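Local atomic coordinates of protein STE5 (Saccharomyces cerevisiae, PDB entry 3FZE), a protein that scaffolds yeast mating-pheromone signalling, its minimal scaffold domain cocatalysing phosphorylation of the MAP kinase Fus3 by the kinase Ste7. Residues W97-N100 with N106-E109; E109-V114 with R133-F138; I26-L31 with D35-V40; F56-R61 with H73-L78. All blocks are in the same frame, centred on the assembly; numbering follows the deposited sequence. Where two conformers were deposited one is given.

Contact 1: residues W97-N100 with N106-E109; sequences WLKN and NIHE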
loop_
_atom_site.group_PDB
_atom_site.type_symbol
_atom_site.label_atom_id
_atom_site.label_comp_id
_atom_site.label_asym_id
_atom_site.label_seq_id
_atom_site.Cartn_x
_atom_site.Cartn_y
_atom_site.Cartn_z
ATOM N N TRP A 97 3.605 -7.320 -13.154
ATOM C CA TRP A 97 4.464 -6.228 -13.590
ATOM C C TRP A 97 5.342 -5.777 -12.423
ATOM O O TRP A 97 6.549 -5.592 -12.574
ATOM C CB TRP A 97 3.666 -5.029 -14.121
ATOM C CG TRP A 97 4.568 -3.864 -14.384
ATOM C CD1 TRP A 97 5.268 -3.609 -15.530
ATOM C CD2 TRP A 97 4.911 -2.820 -13.462
ATOM N NE1 TRP A 97 6.018 -2.465 -15.380
ATOM C CE2 TRP A 97 5.817 -1.962 -14.124
ATOM C CE3 TRP A 97 4.541 -2.526 -12.147
ATOM C CZ2 TRP A 97 6.352 -0.827 -13.513
ATOM C CZ3 TRP A 97 5.075 -1.395 -11.538
ATOM C CH2 TRP A 97 5.978 -0.566 -12.223
ATOM N N LEU A 98 4.726 -5.599 -11.260
ATOM C CA LEU A 98 5.461 -5.140 -10.086
ATOM C C LEU A 98 6.541 -6.142 -9.668
ATOM O O LEU A 98 7.674 -5.750 -9.385
ATOM C CB LEU A 98 4.512 -4.839 -8.924
ATOM C CG LEU A 98 5.147 -4.181 -7.693
ATOM C CD1 LEU A 98 5.650 -2.759 -8.008
ATOM C CD2 LEU A 98 4.159 -4.175 -6.521
ATOM N N LYS A 99 6.198 -7.428 -9.628
ATOM C CA LYS A 99 7.184 -8.437 -9.253
ATOM C C LYS A 99 8.358 -8.450 -10.226
ATOM O O LYS A 99 9.515 -8.479 -9.811
ATOM C CB LYS A 99 6.552 -9.829 -9.149
ATOM C CG LYS A 99 7.534 -10.930 -8.771
ATOM C CD LYS A 99 8.102 -11.638 -9.998
ATOM C CE LYS A 99 9.104 -12.717 -9.602
ATOM N NZ LYS A 99 9.277 -13.740 -10.684
ATOM N N ASN A 100 8.059 -8.425 -11.521
ATOM C CA ASN A 100 9.113 -8.411 -12.540
ATOM C C ASN A 100 10.010 -7.171 -12.458
ATOM O O ASN A 100 11.218 -7.238 -12.723
ATOM C CB ASN A 100 8.509 -8.546 -13.941
ATOM C CG ASN A 100 8.031 -9.961 -14.231
ATOM O OD1 ASN A 100 8.517 -10.926 -13.638
ATOM N ND2 ASN A 100 7.069 -10.089 -15.137
ATOM N N ASN A 106 13.782 -12.754 -9.129
ATOM C CA ASN A 106 12.900 -13.491 -8.203
ATOM C C ASN A 106 13.034 -13.086 -6.733
ATOM O O ASN A 106 14.011 -12.454 -6.336
ATOM C CB ASN A 106 13.042 -15.016 -8.362
ATOM C CG ASN A 106 12.944 -15.455 -9.812
ATOM O OD1 ASN A 106 12.095 -14.967 -10.559
ATOM N ND2 ASN A 106 13.828 -16.352 -10.221
ATOM N N ILE A 107 12.033 -13.454 -5.941
ATOM C CA ILE A 107 11.944 -13.066 -4.533
ATOM C C ILE A 107 12.617 -14.092 -3.624
ATOM O O ILE A 107 12.427 -15.293 -3.795
ATOM C CB ILE A 107 10.463 -12.905 -4.114
ATOM C CG1 ILE A 107 9.800 -11.805 -4.947
ATOM C CG2 ILE A 107 10.344 -12.660 -2.607
ATOM C CD1 ILE A 107 8.290 -11.928 -5.040
ATOM N N HIS A 108 13.395 -13.617 -2.654
ATOM C CA HIS A 108 14.166 -14.503 -1.786
ATOM C C HIS A 108 13.973 -14.244 -0.293
ATOM O O HIS A 108 14.851 -14.542 0.516
ATOM C CB HIS A 108 15.650 -14.431 -2.137
ATOM C CG HIS A 108 15.947 -14.797 -3.556
ATOM N ND1 HIS A 108 15.759 -16.071 -4.047
ATOM C CD2 HIS A 108 16.429 -14.063 -4.584
ATOM C CE1 HIS A 108 16.101 -16.104 -5.321
ATOM N NE2 HIS A 108 16.513 -14.899 -5.674
ATOM N N GLU A 109 12.821 -13.697 0.073
ATOM C CA GLU A 109 12.521 -13.439 1.475
ATOM C C GLU A 109 11.018 -13.519 1.666
ATOM O O GLU A 109 10.271 -13.619 0.696
ATOM C CB GLU A 109 13.019 -12.048 1.868
ATOM C CG GLU A 109 12.351 -10.942 1.093
ATOM C CD GLU A 109 12.905 -9.575 1.425
ATOM O OE1 GLU A 109 13.488 -9.413 2.518
ATOM O OE2 GLU A 109 12.755 -8.670 0.585
#
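Lys99 reaches from helix 95-102 to Asn106 and Ile107 in the loop that follows it, and its chain shows how one lysine can serve as both grease and charge. Near the backbone, CB packs against Phe135 and the sulfur of Cys134, on the inner side of the contact. The next atom, CG, meets the CD1 methyl of Ile107 at 3.9 Å, an apolar touch in which the two side chains pass obliquely. CG stands opposite the backbone N (chi1 180°), and the chain then bends at chi2 (-94°) while the rest runs on nearly straight; this bend carries the amine beyond Ile107 to the residue before it. CE is the first atom of Lys99 to come near Asn106, 3.9 Å from its OD1. At the tip, NZ donates a hydrogen bond of 3.1 Å to Asn106 OD1. It arrives at 145° to the carbonyl, with only a slight tilt from the carbonyl plane. The amide, in turn, swings its oxygen back toward the helix although the CB of Asn106 itself points away from it. Because Lys99 was modelled in two conformers, this bond describes one of them, and it is best read as a modest surface link. The contact joins the second half of helix 95-102 to the loop leading into strand 111-117, close to the surface of the alpha/beta domain. Beneath it, Leu98 turns inward onto Ile23 of strand 19-26, while Ile107 rests on Phe135 from the loop before strand 145-150.

Contact 2: residues E109-V114 with R133-F138; sequences EHLGIV and RCFTSF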
loop_
_atom_site.group_PDB
_atom_site.type_symbol
_atom_site.label_atom_id
_atom_site.label_comp_id
_atom_site.label_asym_id
_atom_site.label_seq_id
_atom_site.Cartn_x
_atom_site.Cartn_y
_atom_site.Cartn_z
ATOM N N GLU A 109 12.821 -13.697 0.073
ATOM C CA GLU A 109 12.521 -13.439 1.475
ATOM C C GLU A 109 11.018 -13.519 1.666
ATOM O O GLU A 109 10.271 -13.619 0.696
ATOM C CB GLU A 109 13.019 -12.048 1.868
ATOM C CG GLU A 109 12.351 -10.942 1.093
ATOM C CD GLU A 109 12.905 -9.575 1.425
ATOM O OE1 GLU A 109 13.488 -9.413 2.518
ATOM O OE2 GLU A 109 12.755 -8.670 0.585
ATOM N N HIS A 110 10.572 -13.483 2.915
ATOM C CA HIS A 110 9.145 -13.456 3.192
ATOM C C HIS A 110 8.656 -12.023 3.048
ATOM O O HIS A 110 8.879 -11.186 3.920
ATOM C CB HIS A 110 8.849 -13.997 4.591
ATOM C CG HIS A 110 9.309 -15.404 4.799
ATOM N ND1 HIS A 110 8.628 -16.492 4.293
ATOM C CD2 HIS A 110 10.386 -15.905 5.448
ATOM C CE1 HIS A 110 9.264 -17.599 4.625
ATOM N NE2 HIS A 110 10.335 -17.271 5.327
ATOM N N LEU A 111 8.002 -11.757 1.927
ATOM C CA LEU A 111 7.558 -10.420 1.585
ATOM C C LEU A 111 6.078 -10.240 1.891
ATOM O O LEU A 111 5.235 -10.970 1.372
ATOM C CB LEU A 111 7.830 -10.174 0.100
ATOM C CG LEU A 111 7.512 -8.814 -0.510
ATOM C CD1 LEU A 111 8.251 -7.716 0.232
ATOM C CD2 LEU A 111 7.894 -8.838 -1.993
ATOM N N GLY A 112 5.769 -9.273 2.751
ATOM C CA GLY A 112 4.391 -8.907 3.020
ATOM C C GLY A 112 3.914 -7.887 2.002
ATOM O O GLY A 112 4.604 -6.910 1.728
ATOM N N ILE A 113 2.739 -8.128 1.432
ATOM C CA ILE A 113 2.171 -7.239 0.432
ATOM C C ILE A 113 0.972 -6.513 1.004
ATOM O O ILE A 113 0.042 -7.137 1.512
ATOM C CB ILE A 113 1.736 -8.007 -0.832
ATOM C CG1 ILE A 113 2.912 -8.783 -1.409
ATOM C CG2 ILE A 113 1.147 -7.046 -1.863
ATOM C CD1 ILE A 113 4.037 -7.914 -1.844
ATOM N N VAL A 114 0.995 -5.185 0.913
ATOM C CA VAL A 114 -0.085 -4.384 1.459
ATOM C C VAL A 114 -0.629 -3.518 0.331
ATOM O O VAL A 114 0.050 -2.616 -0.146
ATOM C CB VAL A 114 0.400 -3.496 2.621
ATOM C CG1 VAL A 114 -0.751 -2.677 3.187
ATOM C CG2 VAL A 114 1.033 -4.359 3.717
ATOM N N ARG A 133 -1.156 -13.409 -7.063
ATOM C CA ARG A 133 -0.563 -14.632 -7.594
ATOM C C ARG A 133 0.946 -14.786 -7.432
ATOM O O ARG A 133 1.421 -15.654 -6.706
ATOM C CB ARG A 133 -0.910 -14.749 -9.080
ATOM N N CYS A 134 1.686 -13.943 -8.138
ATOM C CA CYS A 134 3.118 -14.105 -8.345
ATOM C C CYS A 134 3.966 -13.898 -7.097
ATOM O O CYS A 134 5.150 -14.225 -7.086
ATOM C CB CYS A 134 3.558 -13.089 -9.385
ATOM S SG CYS A 134 2.907 -11.451 -8.978
ATOM N N PHE A 135 3.378 -13.324 -6.057
ATOM C CA PHE A 135 4.117 -13.128 -4.824
ATOM C C PHE A 135 4.071 -14.400 -3.972
ATOM O O PHE A 135 4.147 -14.350 -2.747
ATOM C CB PHE A 135 3.642 -11.875 -4.081
ATOM C CG PHE A 135 3.962 -10.596 -4.808
ATOM C CD1 PHE A 135 2.997 -9.952 -5.564
ATOM C CD2 PHE A 135 5.241 -10.063 -4.771
ATOM C CE1 PHE A 135 3.296 -8.795 -6.251
ATOM C CE2 PHE A 135 5.545 -8.909 -5.452
ATOM C CZ PHE A 135 4.574 -8.269 -6.198
ATOM N N THR A 136 3.934 -15.538 -4.653
ATOM C CA THR A 136 4.164 -16.851 -4.055
ATOM C C THR A 136 5.646 -17.169 -4.217
ATOM O O THR A 136 6.221 -16.929 -5.279
ATOM C CB THR A 136 3.334 -17.959 -4.739
ATOM O OG1 THR A 136 3.728 -18.089 -6.113
ATOM C CG2 THR A 136 1.849 -17.642 -4.667
ATOM N N SER A 137 6.269 -17.706 -3.174
ATOM C CA SER A 137 7.717 -17.872 -3.176
ATOM C C SER A 137 8.168 -18.927 -2.180
ATOM O O SER A 137 8.706 -18.593 -1.126
ATOM C CB SER A 137 8.391 -16.542 -2.838
ATOM N N PHE A 138 7.957 -20.195 -2.521
ATOM C CA PHE A 138 8.285 -21.294 -1.615
ATOM C C PHE A 138 9.680 -21.879 -1.845
ATOM O O PHE A 138 9.899 -22.612 -2.811
ATOM C CB PHE A 138 7.228 -22.398 -1.706
ATOM C CG PHE A 138 7.393 -23.485 -0.679
ATOM C CD1 PHE A 138 7.206 -23.218 0.668
ATOM C CD2 PHE A 138 7.723 -24.778 -1.061
ATOM C CE1 PHE A 138 7.355 -24.215 1.618
ATOM C CE2 PHE A 138 7.872 -25.781 -0.115
ATOM C CZ PHE A 138 7.689 -25.498 1.226
HETATM O O HOH W 1 3.240 -12.921 -0.693
#
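Ile113 lays its CD1 methyl over one face of the Phe135 ring, 4.0 Å from the centroid and 16° off the ring normal, a clear CH-pi contact that forms the tight part of this pairing. The methyl is displaced toward the rim and comes nearest CD2, at 3.8 Å, while Ile113 CG1 lies 4.0 Å from Phe135 CG, so CG1 and CD1 both touch the ring, the two side chains crossing at about a right angle. Leu111, two residues earlier on the same side of the strand, adds CD2 obliquely, 4.0 Å from Phe135 CD2. Strand 111-117 is an interior strand of the vWA-like alpha/beta/alpha sandwich, bonded through its backbone to strand 19-26 and to strand 145-150; the ring covers part of the sheet face toward helix 95-102, and its chi1 of -67° sets it beside its own backbone N, facing the strand. Without the ring, as with an alanine at this position, Ile113 CD1 and Leu111 CD2 are likely to lose their shared apolar partner, leaving a gap between strand and loop. Away from the ring the contact loosens. The two backbones stay apart, Leu111 and Phe135 being 7.8 Å from CA to CA, and a water spans them, donating to Phe135 O at 2.7 Å and, more weakly, to Leu111 O. Further out, Ser137 and Phe138 lead off on a poorly ordered loop.

Contact 3: residues I26-L31 with D35-V40; sequences IDFTKL and DSLIVV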
loop_
_atom_site.group_PDB
_atom_site.type_symbol
_atom_site.label_atom_id
_atom_site.label_comp_id
_atom_site.label_asym_id
_atom_site.label_seq_id
_atom_site.Cartn_x
_atom_site.Cartn_y
_atom_site.Cartn_z
ATOM N N ILE A 26 -4.266 5.934 -5.300
ATOM C CA ILE A 26 -4.920 7.138 -4.803
ATOM C C ILE A 26 -5.714 7.903 -5.863
ATOM O O ILE A 26 -5.175 8.313 -6.898
ATOM C CB ILE A 26 -3.913 8.104 -4.135
ATOM C CG1 ILE A 26 -3.043 7.351 -3.124
ATOM C CG2 ILE A 26 -4.662 9.248 -3.468
ATOM C CD1 ILE A 26 -1.925 8.186 -2.501
ATOM N N ASP A 27 -7.005 8.057 -5.595
ATOM C CA ASP A 27 -7.862 9.004 -6.310
ATOM C C ASP A 27 -7.795 10.296 -5.507
ATOM O O ASP A 27 -8.334 10.386 -4.402
ATOM C CB ASP A 27 -9.299 8.473 -6.373
ATOM C CG ASP A 27 -10.254 9.436 -7.053
ATOM O OD1 ASP A 27 -9.923 10.634 -7.153
ATOM O OD2 ASP A 27 -11.350 8.998 -7.481
ATOM N N PHE A 28 -7.093 11.282 -6.047
ATOM C CA PHE A 28 -6.821 12.511 -5.316
ATOM C C PHE A 28 -8.057 13.383 -5.133
ATOM O O PHE A 28 -8.115 14.203 -4.215
ATOM C CB PHE A 28 -5.713 13.302 -6.009
ATOM C CG PHE A 28 -4.397 12.601 -6.023
ATOM C CD1 PHE A 28 -3.530 12.711 -4.943
ATOM C CD2 PHE A 28 -4.022 11.821 -7.104
ATOM C CE1 PHE A 28 -2.314 12.070 -4.952
ATOM C CE2 PHE A 28 -2.809 11.170 -7.113
ATOM C CZ PHE A 28 -1.956 11.298 -6.036
ATOM N N THR A 29 -9.043 13.198 -6.002
ATOM C CA THR A 29 -10.262 14.005 -5.954
ATOM C C THR A 29 -11.142 13.644 -4.757
ATOM O O THR A 29 -11.988 14.435 -4.339
ATOM C CB THR A 29 -11.084 13.879 -7.256
ATOM O OG1 THR A 29 -11.692 12.583 -7.326
ATOM C CG2 THR A 29 -10.201 14.098 -8.482
ATOM N N LYS A 30 -10.936 12.453 -4.202
ATOM C CA LYS A 30 -11.727 12.012 -3.059
ATOM C C LYS A 30 -11.175 12.551 -1.742
ATOM O O LYS A 30 -11.839 12.473 -0.708
ATOM C CB LYS A 30 -11.815 10.487 -3.007
ATOM C CG LYS A 30 -12.541 9.873 -4.186
ATOM C CD LYS A 30 -12.734 8.379 -4.005
ATOM C CE LYS A 30 -13.638 7.809 -5.087
ATOM N NZ LYS A 30 -14.193 6.484 -4.687
ATOM N N LEU A 31 -9.962 13.095 -1.784
ATOM C CA LEU A 31 -9.320 13.628 -0.585
ATOM C C LEU A 31 -9.897 14.993 -0.203
ATOM O O LEU A 31 -9.723 15.977 -0.921
ATOM C CB LEU A 31 -7.805 13.710 -0.781
ATOM C CG LEU A 31 -7.173 12.375 -1.188
ATOM C CD1 LEU A 31 -5.668 12.508 -1.394
ATOM C CD2 LEU A 31 -7.501 11.291 -0.167
ATOM N N ASP A 35 -4.658 15.855 5.301
ATOM C CA ASP A 35 -4.144 14.879 6.254
ATOM C C ASP A 35 -3.808 13.520 5.644
ATOM O O ASP A 35 -2.891 12.856 6.115
ATOM C CB ASP A 35 -5.108 14.720 7.432
ATOM C CG ASP A 35 -5.248 15.998 8.238
ATOM O OD1 ASP A 35 -4.222 16.491 8.756
ATOM O OD2 ASP A 35 -6.383 16.508 8.348
ATOM N N SER A 36 -4.535 13.104 4.607
ATOM C CA SER A 36 -4.293 11.788 4.009
ATOM C C SER A 36 -2.913 11.682 3.342
ATOM O O SER A 36 -2.192 10.712 3.560
ATOM C CB SER A 36 -5.409 11.419 3.022
ATOM O OG SER A 36 -6.663 11.340 3.693
ATOM N N LEU A 37 -2.544 12.665 2.524
ATOM C CA LEU A 37 -1.213 12.649 1.914
ATOM C C LEU A 37 -0.096 12.755 2.961
ATOM O O LEU A 37 0.950 12.117 2.840
ATOM C CB LEU A 37 -1.066 13.747 0.864
ATOM C CG LEU A 37 -1.139 13.278 -0.592
ATOM C CD1 LEU A 37 -2.054 12.062 -0.754
ATOM C CD2 LEU A 37 -1.538 14.415 -1.524
ATOM N N ILE A 38 -0.311 13.568 3.985
ATOM C CA ILE A 38 0.679 13.701 5.040
ATOM C C ILE A 38 0.867 12.390 5.800
ATOM O O ILE A 38 1.997 12.014 6.143
ATOM C CB ILE A 38 0.292 14.827 6.018
ATOM C CG1 ILE A 38 0.303 16.166 5.287
ATOM C CG2 ILE A 38 1.238 14.835 7.204
ATOM C CD1 ILE A 38 -0.233 17.327 6.117
ATOM N N VAL A 39 -0.227 11.672 6.029
ATOM C CA VAL A 39 -0.123 10.397 6.729
ATOM C C VAL A 39 0.515 9.322 5.852
ATOM O O VAL A 39 1.216 8.445 6.341
ATOM C CB VAL A 39 -1.484 9.935 7.333
ATOM C CG1 VAL A 39 -2.453 9.515 6.253
ATOM C CG2 VAL A 39 -1.254 8.808 8.345
ATOM N N VAL A 40 0.301 9.407 4.546
ATOM C CA VAL A 40 1.004 8.516 3.629
ATOM C C VAL A 40 2.520 8.725 3.726
ATOM O O VAL A 40 3.297 7.770 3.881
ATOM C CB VAL A 40 0.528 8.727 2.175
ATOM C CG1 VAL A 40 1.444 7.981 1.202
ATOM C CG2 VAL A 40 -0.909 8.253 2.031
#
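Leu37 meets Leu31, Phe28 and Ile26 with a single methyl, and does so from a strained, non-rotameric shape, with chi1 -104° and chi2 31° both off the staggered values. That twist swings CD1 from the flank of helix 35-50 toward the preceding loop. The segments form the turn from strand 19-26 into helix 35-50 of the vWA-like fold, and residues 27-31 probably occupy the place where canonical vWA domains carry the DxSxS motif of a metal site. Here the sequence runs Asp-Phe-Thr-Lys-Leu; on that alignment Leu31 would stand at the last serine. Its CD1 touches Leu37 CD1 at 3.7 Å, the side chains crossing at about a right angle, and its other branch, CD2, lies 3.8 Å from Ser36 CB. Phe28 approaches more loosely, its CE1 4.2 Å from Leu37 CD1, with the methyl lying oblique to the ring; Ile26 CD1 comes in at 4.3 Å from the same Leu37 CD1. Thus the end of the strand and the turn converge on one leucine of the helix's first turn, while Leu31 also covers Ser36. Ile81 of helix 78-82 is also against Leu37, and Trp170 of helix 170-180 lies beside Leu31 and Ser36. The turn itself is shaped by an Asx turn at Asp27, whose OD1 accepts from the backbone N of Thr29 at 2.9 Å. The same oxygen is gripped a second time by Thr29 OG1, 2.6 Å away on its syn side and 21° out of the carboxylate plane.

Contact 4: residues F56-R61 with H73-L78; sequences FCFVDR and HKIDSL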
loop_
_atom_site.group_PDB
_atom_site.type_symbol
_atom_site.label_atom_id
_atom_site.label_comp_id
_atom_site.label_asym_id
_atom_site.label_seq_id
_atom_site.Cartn_x
_atom_site.Cartn_y
_atom_site.Cartn_z
ATOM N N PHE A 56 7.677 0.315 -2.441
ATOM C CA PHE A 56 6.375 0.935 -2.613
ATOM C C PHE A 56 6.027 1.004 -4.089
ATOM O O PHE A 56 6.888 0.873 -4.959
ATOM C CB PHE A 56 6.360 2.356 -2.053
ATOM C CG PHE A 56 7.064 3.357 -2.930
ATOM C CD1 PHE A 56 6.344 4.146 -3.817
ATOM C CD2 PHE A 56 8.446 3.471 -2.901
ATOM C CE1 PHE A 56 6.992 5.059 -4.646
ATOM C CE2 PHE A 56 9.108 4.375 -3.724
ATOM C CZ PHE A 56 8.379 5.167 -4.598
ATOM N N CYS A 57 4.749 1.215 -4.349
ATOM C CA CYS A 57 4.279 1.538 -5.681
ATOM C C CYS A 57 3.034 2.397 -5.536
ATOM O O CYS A 57 2.128 2.046 -4.796
ATOM C CB CYS A 57 3.952 0.257 -6.440
ATOM S SG CYS A 57 3.447 0.545 -8.152
ATOM N N PHE A 58 3.023 3.539 -6.221
ATOM C CA PHE A 58 1.858 4.412 -6.277
ATOM C C PHE A 58 1.149 4.229 -7.610
ATOM O O PHE A 58 1.795 4.206 -8.656
ATOM C CB PHE A 58 2.277 5.876 -6.134
ATOM C CG PHE A 58 2.581 6.290 -4.726
ATOM C CD1 PHE A 58 1.557 6.488 -3.811
ATOM C CD2 PHE A 58 3.885 6.515 -4.329
ATOM C CE1 PHE A 58 1.839 6.883 -2.503
ATOM C CE2 PHE A 58 4.177 6.915 -3.026
ATOM C CZ PHE A 58 3.152 7.084 -2.118
ATOM N N VAL A 59 -0.175 4.108 -7.560
ATOM C CA VAL A 59 -0.996 3.874 -8.750
ATOM C C VAL A 59 -2.139 4.874 -8.771
ATOM O O VAL A 59 -2.749 5.145 -7.735
ATOM C CB VAL A 59 -1.568 2.446 -8.742
ATOM C CG1 VAL A 59 -2.406 2.178 -10.003
ATOM C CG2 VAL A 59 -0.436 1.436 -8.614
ATOM N N ASP A 60 -2.436 5.436 -9.938
ATOM C CA ASP A 60 -3.556 6.375 -10.030
ATOM C C ASP A 60 -4.910 5.669 -10.167
ATOM O O ASP A 60 -4.982 4.442 -10.239
ATOM C CB ASP A 60 -3.325 7.488 -11.079
ATOM C CG ASP A 60 -3.512 7.029 -12.532
ATOM O OD1 ASP A 60 -4.082 5.952 -12.787
ATOM O OD2 ASP A 60 -3.089 7.791 -13.430
ATOM N N ARG A 61 -5.982 6.449 -10.189
ATOM C CA ARG A 61 -7.319 5.870 -10.174
ATOM C C ARG A 61 -7.671 5.105 -11.447
ATOM O O ARG A 61 -8.630 4.336 -11.460
ATOM C CB ARG A 61 -8.373 6.931 -9.874
ATOM C CG ARG A 61 -8.502 8.011 -10.915
ATOM C CD ARG A 61 -9.478 9.066 -10.426
ATOM N NE ARG A 61 -9.742 10.083 -11.437
ATOM C CZ ARG A 61 -10.596 11.090 -11.277
ATOM N NH1 ARG A 61 -11.279 11.215 -10.145
ATOM N NH2 ARG A 61 -10.773 11.969 -12.254
ATOM N N HIS A 73 14.958 5.431 -1.192
ATOM C CA HIS A 73 15.488 6.041 -2.408
ATOM C C HIS A 73 14.624 7.188 -2.946
ATOM O O HIS A 73 15.145 8.243 -3.321
ATOM C CB HIS A 73 15.676 4.970 -3.483
ATOM C CG HIS A 73 16.180 5.507 -4.789
ATOM N ND1 HIS A 73 15.750 5.023 -6.004
ATOM C CD2 HIS A 73 17.074 6.485 -5.064
ATOM C CE1 HIS A 73 16.367 5.676 -6.976
ATOM N NE2 HIS A 73 17.173 6.566 -6.434
ATOM N N LYS A 74 13.312 6.996 -2.958
ATOM C CA LYS A 74 12.444 7.927 -3.670
ATOM C C LYS A 74 11.597 8.851 -2.797
ATOM O O LYS A 74 11.236 9.945 -3.225
ATOM C CB LYS A 74 11.577 7.166 -4.671
ATOM C CG LYS A 74 12.398 6.576 -5.813
ATOM C CD LYS A 74 11.543 5.961 -6.891
ATOM C CE LYS A 74 12.381 5.627 -8.115
ATOM N NZ LYS A 74 11.568 4.994 -9.199
ATOM N N ILE A 75 11.276 8.421 -1.582
ATOM C CA ILE A 75 10.417 9.228 -0.715
ATOM C C ILE A 75 11.247 10.199 0.109
ATOM O O ILE A 75 11.578 9.951 1.276
ATOM C CB ILE A 75 9.453 8.380 0.152
ATOM C CG1 ILE A 75 8.747 7.323 -0.697
ATOM C CG2 ILE A 75 8.447 9.274 0.875
ATOM C CD1 ILE A 75 7.996 7.866 -1.905
ATOM N N ASP A 76 11.584 11.309 -0.543
ATOM C CA ASP A 76 12.504 12.311 -0.025
ATOM C C ASP A 76 11.818 13.285 0.922
ATOM O O ASP A 76 12.358 13.636 1.972
ATOM C CB ASP A 76 13.115 13.080 -1.201
ATOM C CG ASP A 76 14.173 14.065 -0.766
ATOM O OD1 ASP A 76 15.105 13.655 -0.039
ATOM O OD2 ASP A 76 14.079 15.251 -1.157
ATOM N N SER A 77 10.627 13.726 0.543
ATOM C CA SER A 77 9.896 14.719 1.313
ATOM C C SER A 77 8.424 14.555 1.003
ATOM O O SER A 77 8.054 13.713 0.192
ATOM C CB SER A 77 10.339 16.126 0.914
ATOM O OG SER A 77 9.792 16.482 -0.348
ATOM N N LEU A 78 7.590 15.363 1.649
ATOM C CA LEU A 78 6.162 15.347 1.380
ATOM C C LEU A 78 5.872 15.609 -0.095
ATOM O O LEU A 78 4.967 15.004 -0.659
ATOM C CB LEU A 78 5.432 16.367 2.256
ATOM C CG LEU A 78 3.911 16.440 2.080
ATOM C CD1 LEU A 78 3.256 15.089 2.384
ATOM C CD2 LEU A 78 3.336 17.536 2.962
#
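Phe56 on strand 55-60 and Lys74 at the end of helix 71-74 keep their CA atoms 9.3 Å apart, and just beyond, Ile75 leaves helical geometry as the centre of an inverse gamma turn, with a weak bond from Asp76 N to Lys74 O. Side chains bridge the distance, mainly the Phe56 ring with Ile75 and Lys74. Ile75 CD1 sits over one face of Phe56, 4.1 Å from the centroid and 20° off the normal, a CH-pi contact shifted toward the rim. Lys74 comes instead to the ring edge, its CB 3.8 Å from Phe56 CZ. In this vWA-like sheet strand 55-60 lies between strands 65-68 and 19-26, and the turn after helix 71-74 covers the face shared with helix 35-50. Ile75 CD1 also meets the edge of the Phe58 ring, 4.1 Å from CE2, and Phe58 in turn packs on Val40 and Leu44. Cutting Phe56 back to an alanine is likely to leave Ile75 CD1 with Phe58 alone of its two ring partners on the strand and to open a gap beside Lys74 CB. In the conformer given, Lys74 sends its amine away, to a salt bridge with Asp67 and a hydrogen bond to Tyr68 O.

The four contacts grade from surface to core. Contact 1 lies at the surface, and alone of the four it has a direct polar bond between its segments; contacts 2 and 3 are partly buried and apolar, contact 2 adding a bridging water, and contact 4 is buried, built from rings, a methyl and the base of a lysine. Contacts 1 and 2 share Glu109 and adjoin, one tying the loop before strand 111-117 to a helix, the other tying a later loop to the strand itself. Contacts 3 and 4 touch too, through a probable hydrogen bond between Ile26 N and Val59 O. Contacts 2 and 4 reach the same sheet, on different strands, and each sets an isoleucine CD1 over a phenylalanine face. Contacts 1 and 3 lie on opposite sides of the chain's centre.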